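Local coordinates for penaeus monodon metallodensovirus major capsid protein (Penaeus monodon metallodensovirus, PDB 6WH7) that forms the icosahedral shell of a shrimp densovirus particle, sixty copies of this major capsid protein making up the capsid, at residues C92-T96 with G97-L101; S160-D163 with Q164-S168; V180-R184 with E185-V189. One frame throughout, in Å; residues are numbered along the deposited sequence.

All three contacts are local: each lies within one unbroken run of chain, in series, without nesting or crossing. Contact 1 closes the turn between helix 88-92 and helix 99-102. Contact 2 lies at the end of strand 157-162 and closes the loop leading to strand 169-179. Contact 3 shapes the link from strand 169-179 to strand 189-191. Contacts 1 and 3, centres about 9 Å apart, bring the 92-101 turn and the 180-189 link together beside helix 88-92 and strand 59-75. A probable hydrogen bond joins them, Arg184 N to Asn95 O at 2.9 Å. Contact 2 stands apart, its centre about 27 Å from that of contact 1 and about 20 Å from that of contact 3.

Contact 1: residues C92-T96 with G97-L101; sequences CEYNT and GTYGL
Gly97 follows Thr96 as the second residue of a type II' beta turn, Thr96 to Tyr99, which leads into the short helix 99-102. Its phi of 52° is a value that glycine readily adopts. Thr98 is the third residue of the turn, and its side chain points away from the preceding segment. Tyr99 closes the turn with a weak hydrogen bond, Tyr99 N to Thr96 O at 2.8 Å. That carbonyl oxygen also lies at the edge of the Tyr99 ring, 3.0 Å from CD2. One face of the same ring receives the edge of Tyr94 in a T-shaped stack. The centroids are 5.0 Å apart and the planes stand at 80°. Tyr94 CE2 comes in off centre, toward the rim of the Tyr99 ring, and is 3.7 Å from Tyr99 CE2. The first torsion of Tyr94 sets CG opposite its own backbone N (chi1 -172°) and carries the ring out toward Tyr99. The Tyr94 hydroxyl hydrogen-bonds Arg67 O of strand 59-75. Thr96 OG1 sits over the centre of one Tyr94 face, 3.9 Å above the ring plane, and makes a weak hydrogen bond to Asn68 OD1. Two other subunits pack against both tyrosines, so the pair lies where capsid proteins meet. Gly100 is the last residue to touch: its CA lies 3.6 Å from Asn95 ND2.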
ATOM      1  N   CYS A  92      76.455  -5.870 -59.410  1.00 16.87           N
ATOM      2  CA  CYS A  92      76.062  -7.032 -60.190  1.00 16.87           C
ATOM      3  C   CYS A  92      77.228  -7.728 -60.867  1.00 16.87           C
ATOM      4  O   CYS A  92      77.013  -8.672 -61.627  1.00 16.87           O
ATOM      5  CB  CYS A  92      74.992  -6.639 -61.208  1.00 18.14           C
ATOM      6  SG  CYS A  92      75.318  -5.138 -62.084  1.00 18.14           S
ATOM      7  N   GLU A  93      78.447  -7.289 -60.611  1.00 18.14           N
ATOM      8  CA  GLU A  93      79.627  -7.859 -61.231  1.00 18.14           C
ATOM      9  C   GLU A  93      80.706  -7.977 -60.173  1.00 18.14           C
ATOM     10  O   GLU A  93      80.959  -7.021 -59.438  1.00 18.14           O
ATOM     11  CB  GLU A  93      80.069  -6.985 -62.399  1.00 20.16           C
ATOM     12  CG  GLU A  93      81.312  -7.396 -63.081  1.00 20.16           C
ATOM     13  CD  GLU A  93      81.492  -6.646 -64.367  1.00 20.16           C
ATOM     14  OE1 GLU A  93      80.573  -5.885 -64.722  1.00 20.16           O
ATOM     15  OE2 GLU A  93      82.547  -6.797 -65.016  1.00 20.16           O
ATOM     16  N   TYR A  94      81.329  -9.143 -60.080  1.00 19.37           N
ATOM     17  CA  TYR A  94      82.165  -9.463 -58.931  1.00 19.37           C
ATOM     18  C   TYR A  94      83.611  -9.273 -59.355  1.00 19.37           C
ATOM     19  O   TYR A  94      84.216 -10.165 -59.946  1.00 19.37           O
ATOM     20  CB  TYR A  94      81.882 -10.892 -58.485  1.00 18.16           C
ATOM     21  CG  TYR A  94      82.525 -11.334 -57.198  1.00 18.16           C
ATOM     22  CD1 TYR A  94      82.021 -10.915 -55.982  1.00 18.16           C
ATOM     23  CD2 TYR A  94      83.591 -12.215 -57.193  1.00 18.16           C
ATOM     24  CE1 TYR A  94      82.576 -11.324 -54.806  1.00 18.16           C
ATOM     25  CE2 TYR A  94      84.154 -12.631 -56.015  1.00 18.16           C
ATOM     26  CZ  TYR A  94      83.640 -12.180 -54.824  1.00 18.16           C
ATOM     27  OH  TYR A  94      84.190 -12.585 -53.637  1.00 18.16           O
ATOM     28  N   ASN A  95      84.191  -8.147 -58.975  1.00 20.34           N
ATOM     29  CA  ASN A  95      85.555  -7.808 -59.355  1.00 20.34           C
ATOM     30  C   ASN A  95      86.380  -7.866 -58.083  1.00 20.34           C
ATOM     31  O   ASN A  95      86.389  -6.921 -57.295  1.00 20.34           O
ATOM     32  CB  ASN A  95      85.614  -6.428 -59.993  1.00 20.15           C
ATOM     33  CG  ASN A  95      84.904  -6.366 -61.320  1.00 20.15           C
ATOM     34  OD1 ASN A  95      84.029  -5.533 -61.526  1.00 20.15           O
ATOM     35  ND2 ASN A  95      85.306  -7.217 -62.245  1.00 20.15           N
ATOM     36  N   THR A  96      87.105  -8.960 -57.915  1.00 24.60           N
ATOM     37  CA  THR A  96      87.864  -9.196 -56.704  1.00 24.60           C
ATOM     38  C   THR A  96      89.013 -10.115 -57.059  1.00 24.60           C
ATOM     39  O   THR A  96      88.841 -11.026 -57.867  1.00 24.60           O
ATOM     40  CB  THR A  96      86.995  -9.829 -55.614  1.00 20.70           C
ATOM     41  OG1 THR A  96      85.867  -8.992 -55.352  1.00 20.70           O
ATOM     42  CG2 THR A  96      87.785  -9.989 -54.339  1.00 20.70           C
ATOM     43  N   GLY A  97      90.169  -9.878 -56.453  1.00 28.29           N
ATOM     44  CA  GLY A  97      91.255 -10.833 -56.566  1.00 28.29           C
ATOM     45  C   GLY A  97      91.549 -11.186 -58.003  1.00 28.29           C
ATOM     46  O   GLY A  97      91.770 -10.316 -58.851  1.00 28.29           O
ATOM     47  N   THR A  98      91.537 -12.485 -58.287  1.00 31.04           N
ATOM     48  CA  THR A  98      91.810 -12.975 -59.628  1.00 31.04           C
ATOM     49  C   THR A  98      90.583 -12.915 -60.531  1.00 31.04           C
ATOM     50  O   THR A  98      90.736 -12.894 -61.756  1.00 31.04           O
ATOM     51  CB  THR A  98      92.342 -14.408 -59.544  1.00 34.70           C
ATOM     52  OG1 THR A  98      93.461 -14.441 -58.654  1.00 34.70           O
ATOM     53  CG2 THR A  98      92.816 -14.897 -60.904  1.00 34.70           C
ATOM     54  N   TYR A  99      89.381 -12.856 -59.953  1.00 29.24           N
ATOM     55  CA  TYR A  99      88.150 -12.904 -60.737  1.00 29.24           C
ATOM     56  C   TYR A  99      88.141 -11.854 -61.837  1.00 29.24           C
ATOM     57  O   TYR A  99      88.071 -12.183 -63.025  1.00 29.24           O
ATOM     58  CB  TYR A  99      86.943 -12.710 -59.829  1.00 27.43           C
ATOM     59  CG  TYR A  99      86.772 -13.780 -58.795  1.00 27.43           C
ATOM     60  CD1 TYR A  99      86.049 -14.927 -59.065  1.00 27.43           C
ATOM     61  CD2 TYR A  99      87.328 -13.636 -57.539  1.00 27.43           C
ATOM     62  CE1 TYR A  99      85.891 -15.898 -58.111  1.00 27.43           C
ATOM     63  CE2 TYR A  99      87.178 -14.598 -56.587  1.00 27.43           C
ATOM     64  CZ  TYR A  99      86.461 -15.727 -56.874  1.00 27.43           C
ATOM     65  OH  TYR A  99      86.319 -16.678 -55.902  1.00 27.43           O
ATOM     66  N   GLY A 100      88.178 -10.578 -61.451  1.00 28.65           N
ATOM     67  CA  GLY A 100      88.128  -9.507 -62.431  1.00 28.65           C
ATOM     68  C   GLY A 100      89.171  -9.635 -63.521  1.00 28.65           C
ATOM     69  O   GLY A 100      88.933  -9.241 -64.664  1.00 28.65           O
ATOM     70  N   LEU A 101      90.335 -10.185 -63.189  1.00 30.95           N
ATOM     71  CA  LEU A 101      91.371 -10.394 -64.191  1.00 30.95           C
ATOM     72  C   LEU A 101      91.092 -11.618 -65.051  1.00 30.95           C
ATOM     73  O   LEU A 101      91.540 -11.677 -66.200  1.00 30.95           O
ATOM     74  CB  LEU A 101      92.740 -10.547 -63.524  1.00 31.19           C
ATOM     75  CG  LEU A 101      93.444  -9.408 -62.775  1.00 31.19           C
ATOM     76  CD1 LEU A 101      92.613  -8.814 -61.656  1.00 31.19           C
ATOM     77  CD2 LEU A 101      94.750  -9.924 -62.211  1.00 31.19           C
TER

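Contact 2: residues S160-D163 with Q164-S168; sequences SIDD and QQCLS
The carboxylate of Asp162 takes hydrogen bonds from two successive backbone amides, those of Cys166 and Leu167. It thereby closes the loop at the end of strand 157-162, in the antiparallel sheet that also holds strands 207-211 and 270-274. This sheet is consistent with the jelly-roll core of parvoviral capsid proteins. The bond from Leu167 N to Asp162 OD2 is 2.9 Å long and nearly straight, with an angle of 172° at the hydrogen. It meets OD2 almost along the C-O bond. Cys166 N uses the other oxygen: it lies 3.0 Å from Asp162 OD1 and approaches the syn lone pair, with an angle of 156°. With one bond to each oxygen, the carboxylate is held against rotation. Its first torsion sets CG opposite the backbone N (chi1 -170°), which carries the group across to the returning chain. Between the partners the backbone turns through Asp163 and Gln164. Gln165 then takes a left-handed conformation. The buried charge of Asp162 is probably eased by these N-H groups. Two neighbouring polar ends turn to other partners: Asp163 OD2 bonds Asn206 ND2, and Gln165 NE2 bonds Asp244 OD2. A neighbouring subunit packs on the loop, its Gln309 touching Cys166. Within the loop, Cys166 also packs on the carboxylate, its SG 3.8 Å from Asp162 OD1.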
ATOM      1  N   SER A 160      82.555   7.955 -44.458  1.00 12.99           N
ATOM      2  CA  SER A 160      82.107   9.301 -44.751  1.00 12.99           C
ATOM      3  C   SER A 160      81.118   9.267 -45.902  1.00 12.99           C
ATOM      4  O   SER A 160      81.380   8.642 -46.931  1.00 12.99           O
ATOM      5  CB  SER A 160      83.290  10.193 -45.101  1.00 14.23           C
ATOM      6  OG  SER A 160      84.178  10.301 -44.010  1.00 14.23           O
ATOM      7  N   ILE A 161      79.984   9.923 -45.718  1.00 14.04           N
ATOM      8  CA  ILE A 161      79.022  10.161 -46.780  1.00 14.04           C
ATOM      9  C   ILE A 161      79.080  11.639 -47.110  1.00 14.04           C
ATOM     10  O   ILE A 161      78.928  12.480 -46.220  1.00 14.04           O
ATOM     11  CB  ILE A 161      77.601   9.758 -46.365  1.00 12.80           C
ATOM     12  CG1 ILE A 161      77.526   8.265 -46.084  1.00 12.80           C
ATOM     13  CG2 ILE A 161      76.630  10.119 -47.444  1.00 12.80           C
ATOM     14  CD1 ILE A 161      76.222   7.850 -45.510  1.00 12.80           C
ATOM     15  N   ASP A 162      79.287  11.966 -48.375  1.00 14.85           N
ATOM     16  CA  ASP A 162      79.427  13.359 -48.759  1.00 14.85           C
ATOM     17  C   ASP A 162      78.086  13.796 -49.329  1.00 14.85           C
ATOM     18  O   ASP A 162      77.820  13.640 -50.520  1.00 14.85           O
ATOM     19  CB  ASP A 162      80.550  13.499 -49.776  1.00 16.31           C
ATOM     20  CG  ASP A 162      80.907  14.923 -50.051  1.00 16.31           C
ATOM     21  OD1 ASP A 162      80.373  15.812 -49.363  1.00 16.31           O
ATOM     22  OD2 ASP A 162      81.726  15.154 -50.957  1.00 16.31           O
ATOM     23  N   ASP A 163      77.277  14.416 -48.478  1.00 16.62           N
ATOM     24  CA  ASP A 163      75.941  14.885 -48.812  1.00 16.62           C
ATOM     25  C   ASP A 163      75.962  16.264 -49.435  1.00 16.62           C
ATOM     26  O   ASP A 163      75.224  16.533 -50.387  1.00 16.62           O
ATOM     27  CB  ASP A 163      75.075  14.890 -47.560  1.00 18.02           C
ATOM     28  CG  ASP A 163      74.716  13.502 -47.106  1.00 18.02           C
ATOM     29  OD1 ASP A 163      74.764  12.583 -47.944  1.00 18.02           O
ATOM     30  OD2 ASP A 163      74.406  13.321 -45.911  1.00 18.02           O
ATOM     31  N   GLN A 164      76.784  17.153 -48.889  1.00 17.33           N
ATOM     32  CA  GLN A 164      76.947  18.486 -49.436  1.00 17.33           C
ATOM     33  C   GLN A 164      77.784  18.491 -50.700  1.00 17.33           C
ATOM     34  O   GLN A 164      77.907  19.543 -51.331  1.00 17.33           O
ATOM     35  CB  GLN A 164      77.567  19.388 -48.382  1.00 18.03           C
ATOM     36  CG  GLN A 164      76.682  19.587 -47.172  1.00 18.03           C
ATOM     37  CD  GLN A 164      75.453  20.405 -47.482  1.00 18.03           C
ATOM     38  OE1 GLN A 164      74.382  19.867 -47.735  1.00 18.03           O
ATOM     39  NE2 GLN A 164      75.598  21.718 -47.442  1.00 18.03           N
ATOM     40  N   GLN A 165      78.345  17.348 -51.083  1.00 16.95           N
ATOM     41  CA  GLN A 165      79.169  17.214 -52.279  1.00 16.95           C
ATOM     42  C   GLN A 165      80.364  18.164 -52.232  1.00 16.95           C
ATOM     43  O   GLN A 165      80.559  19.018 -53.097  1.00 16.95           O
ATOM     44  CB  GLN A 165      78.340  17.415 -53.547  1.00 16.96           C
ATOM     45  CG  GLN A 165      79.086  17.113 -54.826  1.00 16.96           C
ATOM     46  CD  GLN A 165      78.202  17.182 -56.027  1.00 16.96           C
ATOM     47  OE1 GLN A 165      76.999  17.319 -55.900  1.00 16.96           O
ATOM     48  NE2 GLN A 165      78.787  17.100 -57.205  1.00 16.96           N
ATOM     49  N   CYS A 166      81.151  18.026 -51.168  1.00 17.71           N
ATOM     50  CA  CYS A 166      82.464  18.652 -51.152  1.00 17.71           C
ATOM     51  C   CYS A 166      83.275  18.218 -52.360  1.00 17.71           C
ATOM     52  O   CYS A 166      83.959  19.030 -52.990  1.00 17.71           O
ATOM     53  CB  CYS A 166      83.201  18.295 -49.865  1.00 18.13           C
ATOM     54  SG  CYS A 166      82.401  18.844 -48.363  1.00 18.13           S
ATOM     55  N   LEU A 167      83.199  16.939 -52.704  1.00 17.28           N
ATOM     56  CA  LEU A 167      83.911  16.363 -53.834  1.00 17.28           C
ATOM     57  C   LEU A 167      82.891  16.022 -54.906  1.00 17.28           C
ATOM     58  O   LEU A 167      82.085  15.104 -54.735  1.00 17.28           O
ATOM     59  CB  LEU A 167      84.694  15.127 -53.405  1.00 17.22           C
ATOM     60  CG  LEU A 167      86.088  15.326 -52.823  1.00 17.22           C
ATOM     61  CD1 LEU A 167      86.043  16.143 -51.564  1.00 17.22           C
ATOM     62  CD2 LEU A 167      86.695  13.974 -52.533  1.00 17.22           C
ATOM     63  N   SER A 168      82.916  16.771 -56.000  1.00 17.31           N
ATOM     64  CA  SER A 168      82.023  16.491 -57.115  1.00 17.31           C
ATOM     65  C   SER A 168      82.529  15.319 -57.937  1.00 17.31           C
ATOM     66  O   SER A 168      81.771  14.407 -58.276  1.00 17.31           O
ATOM     67  CB  SER A 168      81.894  17.732 -57.989  1.00 18.28           C
ATOM     68  OG  SER A 168      81.108  17.468 -59.130  1.00 18.28           O
TER

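Contact 3: residues V180-R184 with E185-V189; sequences VSSMR and ELDYV
From Val180 to Arg184 the backbone coils in turn-like steps, with helical angles at Met183 and Arg184. At Glu185 and Leu186 it straightens (psi 122° at Glu185), and the chain doubles back past Ser182 and Met183. The Glu185 side chain folds back too, bent at chi2 (-80°), and brings OE2 to 2.8 Å from Ser182 OG. That hydrogen bond is doubtful: the hydroxyl proton has another acceptor within reach, and Ser182 OG is modelled too close to Asp187. The apolar side is clearer. Met183 and Tyr188 pass at an angle, with Met183 CG 4.1 Å from Tyr188 CE2. The phenol oxygen of Tyr188 lies 3.4 Å from Met183 CB and hydrogen-bonds Pro179 O, which fixes the end of the ring beside the coil. The Leu186 side chain lies near the carbonyl of Arg184, with Leu186 CD2 3.5 Å from Arg184 O. Arg184 turns its guanidinium to other partners: NH1 bonds Phe90 O and Thr295 OG1. The loop thus packs against several parts of the fold: Met183 and Leu186 lie on helix 88-92, Arg184 and Leu186 on strand 59-75, and Met183 and Tyr188 on strand 340-345.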
ATOM      1  N   VAL A 180      89.230  -1.388 -63.093  1.00 20.98           N
ATOM      2  CA  VAL A 180      87.818  -1.700 -62.964  1.00 20.98           C
ATOM      3  C   VAL A 180      87.642  -3.131 -62.491  1.00 20.98           C
ATOM      4  O   VAL A 180      86.585  -3.482 -61.962  1.00 20.98           O
ATOM      5  CB  VAL A 180      87.080  -1.463 -64.294  1.00 21.34           C
ATOM      6  CG1 VAL A 180      87.317  -2.604 -65.253  1.00 21.34           C
ATOM      7  CG2 VAL A 180      85.632  -1.235 -64.068  1.00 21.34           C
ATOM      8  N   SER A 181      88.668  -3.965 -62.655  1.00 21.76           N
ATOM      9  CA  SER A 181      88.648  -5.339 -62.180  1.00 21.76           C
ATOM     10  C   SER A 181      88.920  -5.443 -60.694  1.00 21.76           C
ATOM     11  O   SER A 181      88.755  -6.520 -60.119  1.00 21.76           O
ATOM     12  CB  SER A 181      89.680  -6.167 -62.933  1.00 23.66           C
ATOM     13  OG  SER A 181      90.987  -5.705 -62.656  1.00 23.66           O
ATOM     14  N   SER A 182      89.372  -4.365 -60.076  1.00 19.95           N
ATOM     15  CA  SER A 182      89.641  -4.310 -58.653  1.00 19.95           C
ATOM     16  C   SER A 182      88.488  -3.706 -57.871  1.00 19.95           C
ATOM     17  O   SER A 182      88.649  -3.409 -56.687  1.00 19.95           O
ATOM     18  CB  SER A 182      90.922  -3.531 -58.400  1.00 21.12           C
ATOM     19  OG  SER A 182      91.229  -3.546 -57.031  1.00 21.12           O
ATOM     20  N   MET A 183      87.346  -3.486 -58.520  1.00 18.36           N
ATOM     21  CA  MET A 183      86.332  -2.576 -58.001  1.00 18.36           C
ATOM     22  C   MET A 183      85.827  -2.987 -56.624  1.00 18.36           C
ATOM     23  O   MET A 183      85.704  -2.148 -55.727  1.00 18.36           O
ATOM     24  CB  MET A 183      85.173  -2.484 -58.987  1.00 17.92           C
ATOM     25  CG  MET A 183      84.125  -1.482 -58.591  1.00 17.92           C
ATOM     26  SD  MET A 183      82.867  -1.277 -59.848  1.00 17.92           S
ATOM     27  CE  MET A 183      83.786  -0.355 -61.061  1.00 17.92           C
ATOM     28  N   ARG A 184      85.516  -4.269 -56.432  1.00 17.81           N
ATOM     29  CA  ARG A 184      84.800  -4.637 -55.214  1.00 17.81           C
ATOM     30  C   ARG A 184      85.691  -4.659 -53.984  1.00 17.81           C
ATOM     31  O   ARG A 184      85.246  -4.259 -52.906  1.00 17.81           O
ATOM     32  CB  ARG A 184      84.091  -5.973 -55.370  1.00 15.69           C
ATOM     33  CG  ARG A 184      82.826  -5.887 -56.163  1.00 15.69           C
ATOM     34  CD  ARG A 184      82.155  -7.220 -56.160  1.00 15.69           C
ATOM     35  NE  ARG A 184      81.797  -7.613 -54.805  1.00 15.69           N
ATOM     36  CZ  ARG A 184      80.666  -7.277 -54.208  1.00 15.69           C
ATOM     37  NH1 ARG A 184      79.770  -6.551 -54.850  1.00 15.69           N
ATOM     38  NH2 ARG A 184      80.428  -7.677 -52.974  1.00 15.69           N
ATOM     39  N   GLU A 185      86.929  -5.125 -54.083  1.00 18.91           N
ATOM     40  CA  GLU A 185      87.827  -4.896 -52.961  1.00 18.91           C
ATOM     41  C   GLU A 185      88.237  -3.441 -53.017  1.00 18.91           C
ATOM     42  O   GLU A 185      88.767  -2.980 -54.030  1.00 18.91           O
ATOM     43  CB  GLU A 185      89.037  -5.829 -52.983  1.00 21.97           C
ATOM     44  CG  GLU A 185      90.123  -5.568 -54.007  1.00 21.97           C
ATOM     45  CD  GLU A 185      89.762  -6.084 -55.360  1.00 21.97           C
ATOM     46  OE1 GLU A 185      88.595  -6.463 -55.544  1.00 21.97           O
ATOM     47  OE2 GLU A 185      90.651  -6.148 -56.230  1.00 21.97           O
ATOM     48  N   LEU A 186      87.976  -2.698 -51.953  1.00 17.77           N
ATOM     49  CA  LEU A 186      87.865  -1.259 -52.126  1.00 17.77           C
ATOM     50  C   LEU A 186      89.275  -0.720 -51.983  1.00 17.77           C
ATOM     51  O   LEU A 186      89.759  -0.447 -50.887  1.00 17.77           O
ATOM     52  CB  LEU A 186      86.918  -0.698 -51.078  1.00 15.42           C
ATOM     53  CG  LEU A 186      85.525  -1.321 -51.108  1.00 15.42           C
ATOM     54  CD1 LEU A 186      84.756  -0.979 -49.862  1.00 15.42           C
ATOM     55  CD2 LEU A 186      84.767  -0.853 -52.317  1.00 15.42           C
ATOM     56  N   ASP A 187      89.937  -0.572 -53.122  1.00 18.64           N
ATOM     57  CA  ASP A 187      91.285  -0.046 -53.199  1.00 18.64           C
ATOM     58  C   ASP A 187      91.378   1.327 -53.835  1.00 18.64           C
ATOM     59  O   ASP A 187      92.489   1.834 -53.993  1.00 18.64           O
ATOM     60  CB  ASP A 187      92.192  -1.027 -53.938  1.00 20.46           C
ATOM     61  CG  ASP A 187      91.675  -1.366 -55.300  1.00 20.46           C
ATOM     62  OD1 ASP A 187      90.519  -1.014 -55.601  1.00 20.46           O
ATOM     63  OD2 ASP A 187      92.428  -1.980 -56.080  1.00 20.46           O
ATOM     64  N   TYR A 188      90.269   1.932 -54.242  1.00 17.80           N
ATOM     65  CA  TYR A 188      90.376   3.179 -54.984  1.00 17.80           C
ATOM     66  C   TYR A 188      90.677   4.282 -53.989  1.00 17.80           C
ATOM     67  O   TYR A 188      89.833   4.628 -53.161  1.00 17.80           O
ATOM     68  CB  TYR A 188      89.095   3.483 -55.750  1.00 18.04           C
ATOM     69  CG  TYR A 188      88.715   2.470 -56.794  1.00 18.04           C
ATOM     70  CD1 TYR A 188      89.672   1.715 -57.437  1.00 18.04           C
ATOM     71  CD2 TYR A 188      87.401   2.328 -57.191  1.00 18.04           C
ATOM     72  CE1 TYR A 188      89.324   0.806 -58.398  1.00 18.04           C
ATOM     73  CE2 TYR A 188      87.047   1.426 -58.158  1.00 18.04           C
ATOM     74  CZ  TYR A 188      88.011   0.670 -58.759  1.00 18.04           C
ATOM     75  OH  TYR A 188      87.662  -0.229 -59.729  1.00 18.04           O
ATOM     76  N   VAL A 189      91.861   4.871 -54.097  1.00 19.32           N
ATOM     77  CA  VAL A 189      92.336   5.855 -53.140  1.00 19.32           C
ATOM     78  C   VAL A 189      92.367   7.207 -53.824  1.00 19.32           C
ATOM     79  O   VAL A 189      92.868   7.339 -54.945  1.00 19.32           O
ATOM     80  CB  VAL A 189      93.716   5.488 -52.566  1.00 19.96           C
ATOM     81  CG1 VAL A 189      93.624   4.258 -51.730  1.00 19.96           C
ATOM     82  CG2 VAL A 189      94.681   5.229 -53.663  1.00 19.96           C
TER